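Local atomic coordinates of beta-lactamase (Francisella tularensis subsp. tularensis, PDB entry 3P09), a protein that probably hydrolyses the amide bond of beta-lactam antibiotics, as a class A beta-lactamase, giving substituted beta-amino acids and so antibiotic resistance. Residues N174-P178 against K179-K183. Numbering follows the deposited sequence.
Sequences NKTTP and KAITK
Thr177 caps the start of helix 178-190: its OG1 accepts the backbone N-H of Ala180 at 3.0 Å, with an N-H...O angle of 158°. That amide lies in the first turn, where no earlier turn supplies a carbonyl, and threonine suits the N-cap because its short hydroxyl can bend back to serve it. A chi1 of 60° tucks OG1 over its own backbone, back toward the Ala180 amide and to 3.2 Å from Ala180 CB. The carbonyl of Thr177 begins the regular helical pattern, its O taking a nearly straight bond from Ile181 N (3.1 Å, 171°). Proline suits the first helical turn, since its missing N-H costs no helical bond there. Pro178 O is gripped twice, by Thr182 N at 3.1 Å and by the Thr182 hydroxyl, which donates from OG1 at 2.8 Å, the two donors coming from opposite faces of the carbonyl plane. Beyond these hydrogen bonds, Thr176 crosses Ile181 at about a right angle; its OG1 packs 3.7 Å from Ile181 CB and finds its polar partner in Thr155 OG1. Ile181 CG2 packs alongside the carbonyl oxygens of Thr177 and Pro178. The chain thus passes from strand 175-176, paired antiparallel with strand 60-61, through the single cap residue Thr177 into the helix. Ile181 faces Phe68 and Leu69 of helix 66-80, whereas Pro178 and Thr182 both touch Tyr42 of strand 38-44, and in strand 253-260 Pro178 meets Leu258 and Thr182 meets Ala254, joining the helical part to the five-stranded sheet.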
ATOM      1  N   ASN A 174      11.035   8.754   2.382  1.00 19.79           N
ATOM      2  CA  ASN A 174       9.981   8.231   1.506  1.00 20.47           C
ATOM      3  C   ASN A 174      10.160   6.752   1.198  1.00 20.27           C
ATOM      4  O   ASN A 174       9.832   6.296   0.113  1.00 17.86           O
ATOM      5  CB  ASN A 174       9.866   9.075   0.229  1.00 18.66           C
ATOM      6  CG  ASN A 174       9.503  10.528   0.530  1.00 27.02           C
ATOM      7  OD1 ASN A 174       8.908  10.821   1.567  1.00 28.45           O
ATOM      8  ND2 ASN A 174       9.848  11.438  -0.377  1.00 25.91           N
ATOM      9  N   LYS A 175      10.690   6.014   2.174  1.00 21.31           N
ATOM     10  CA  LYS A 175      10.841   4.565   2.051  1.00 21.62           C
ATOM     11  C   LYS A 175      10.209   3.834   3.233  1.00 19.02           C
ATOM     12  O   LYS A 175       9.906   4.438   4.264  1.00 19.15           O
ATOM     13  CB  LYS A 175      12.316   4.188   1.949  1.00 17.99           C
ATOM     14  CG  LYS A 175      12.968   4.684   0.665  1.00 21.74           C
ATOM     15  CD  LYS A 175      14.330   4.079   0.449  1.00 20.13           C
ATOM     16  CE  LYS A 175      15.007   4.686  -0.790  1.00 20.41           C
ATOM     17  NZ  LYS A 175      16.472   4.352  -0.861  1.00 20.25           N
ATOM     18  N   THR A 176       9.997   2.535   3.067  1.00 16.25           N
ATOM     19  CA  THR A 176       9.515   1.701   4.168  1.00 16.82           C
ATOM     20  C   THR A 176      10.221   0.350   4.045  1.00 17.11           C
ATOM     21  O   THR A 176      10.993   0.150   3.104  1.00 19.83           O
ATOM     22  CB  THR A 176       7.973   1.542   4.091  1.00 22.36           C
ATOM     23  OG1 THR A 176       7.503   0.777   5.212  1.00 24.09           O
ATOM     24  CG2 THR A 176       7.572   0.843   2.795  1.00 23.55           C
ATOM     25  N   THR A 177       9.960  -0.577   4.970  1.00 18.07           N
ATOM     26  CA  THR A 177      10.504  -1.936   4.869  1.00 13.97           C
ATOM     27  C   THR A 177       9.351  -2.915   4.665  1.00 18.85           C
ATOM     28  O   THR A 177       8.212  -2.620   5.046  1.00 19.22           O
ATOM     29  CB  THR A 177      11.235  -2.372   6.174  1.00 17.95           C
ATOM     30  OG1 THR A 177      10.306  -2.343   7.270  1.00 18.32           O
ATOM     31  CG2 THR A 177      12.439  -1.454   6.482  1.00 21.08           C
ATOM     32  N   PRO A 178       9.635  -4.086   4.070  1.00 18.30           N
ATOM     33  CA  PRO A 178       8.554  -5.068   3.934  1.00 17.62           C
ATOM     34  C   PRO A 178       7.919  -5.406   5.289  1.00 19.58           C
ATOM     35  O   PRO A 178       6.708  -5.532   5.394  1.00 18.97           O
ATOM     36  CB  PRO A 178       9.260  -6.284   3.333  1.00 20.10           C
ATOM     37  CG  PRO A 178      10.436  -5.700   2.549  1.00 13.51           C
ATOM     38  CD  PRO A 178      10.885  -4.527   3.415  1.00 16.19           C
ATOM     39  N   LYS A 179       8.729  -5.516   6.331  1.00 18.94           N
ATOM     40  CA  LYS A 179       8.197  -5.874   7.642  1.00 15.96           C
ATOM     41  C   LYS A 179       7.250  -4.795   8.164  1.00 20.54           C
ATOM     42  O   LYS A 179       6.126  -5.081   8.577  1.00 20.80           O
ATOM     43  CB  LYS A 179       9.358  -6.120   8.627  1.00 20.40           C
ATOM     44  CG  LYS A 179       8.950  -6.672   9.981  1.00 30.04           C
ATOM     45  CD  LYS A 179      10.182  -6.930  10.848  1.00 42.56           C
ATOM     46  CE  LYS A 179       9.781  -7.427  12.234  1.00 55.70           C
ATOM     47  NZ  LYS A 179      10.952  -7.677  13.124  1.00 56.67           N
ATOM     48  N   ALA A 180       7.694  -3.541   8.120  1.00 23.47           N
ATOM     49  CA  ALA A 180       6.925  -2.458   8.709  1.00 23.97           C
ATOM     50  C   ALA A 180       5.594  -2.267   7.993  1.00 23.10           C
ATOM     51  O   ALA A 180       4.541  -2.134   8.629  1.00 19.61           O
ATOM     52  CB  ALA A 180       7.737  -1.145   8.714  1.00 21.81           C
ATOM     53  N   ILE A 181       5.644  -2.244   6.667  1.00 18.41           N
ATOM     54  CA  ILE A 181       4.458  -1.924   5.887  1.00 14.09           C
ATOM     55  C   ILE A 181       3.447  -3.064   5.949  1.00 18.69           C
ATOM     56  O   ILE A 181       2.252  -2.827   5.901  1.00 18.34           O
ATOM     57  CB  ILE A 181       4.794  -1.593   4.425  1.00 19.39           C
ATOM     58  CG1 ILE A 181       3.639  -0.813   3.792  1.00 20.15           C
ATOM     59  CG2 ILE A 181       5.126  -2.871   3.636  1.00 19.78           C
ATOM     60  CD1 ILE A 181       3.451   0.559   4.432  1.00 19.84           C
ATOM     61  N   THR A 182       3.932  -4.294   6.112  1.00 16.43           N
ATOM     62  CA  THR A 182       3.059  -5.467   6.170  1.00 20.57           C
ATOM     63  C   THR A 182       2.412  -5.597   7.551  1.00 20.46           C
ATOM     64  O   THR A 182       1.230  -5.893   7.657  1.00 20.32           O
ATOM     65  CB  THR A 182       3.831  -6.773   5.801  1.00 20.05           C
ATOM     66  OG1 THR A 182       4.323  -6.668   4.465  1.00 21.14           O
ATOM     67  CG2 THR A 182       2.927  -8.004   5.870  1.00 18.54           C
ATOM     68  N   LYS A 183       3.189  -5.390   8.610  1.00 21.82           N
ATOM     69  CA  LYS A 183       2.607  -5.272   9.947  1.00 22.52           C
ATOM     70  C   LYS A 183       1.537  -4.161   9.967  1.00 22.19           C
ATOM     71  O   LYS A 183       0.497  -4.297  10.612  1.00 21.34           O
ATOM     72  CB  LYS A 183       3.696  -5.016  11.001  1.00 20.80           C
ATOM     73  CG  LYS A 183       4.595  -6.237  11.268  1.00 19.64           C
ATOM     74  CD  LYS A 183       5.422  -6.103  12.556  1.00 30.63           C
ATOM     75  CE  LYS A 183       6.059  -4.747  12.669  1.00 44.57           C
ATOM     76  NZ  LYS A 183       6.593  -4.485  14.046  1.00 52.33           N
TER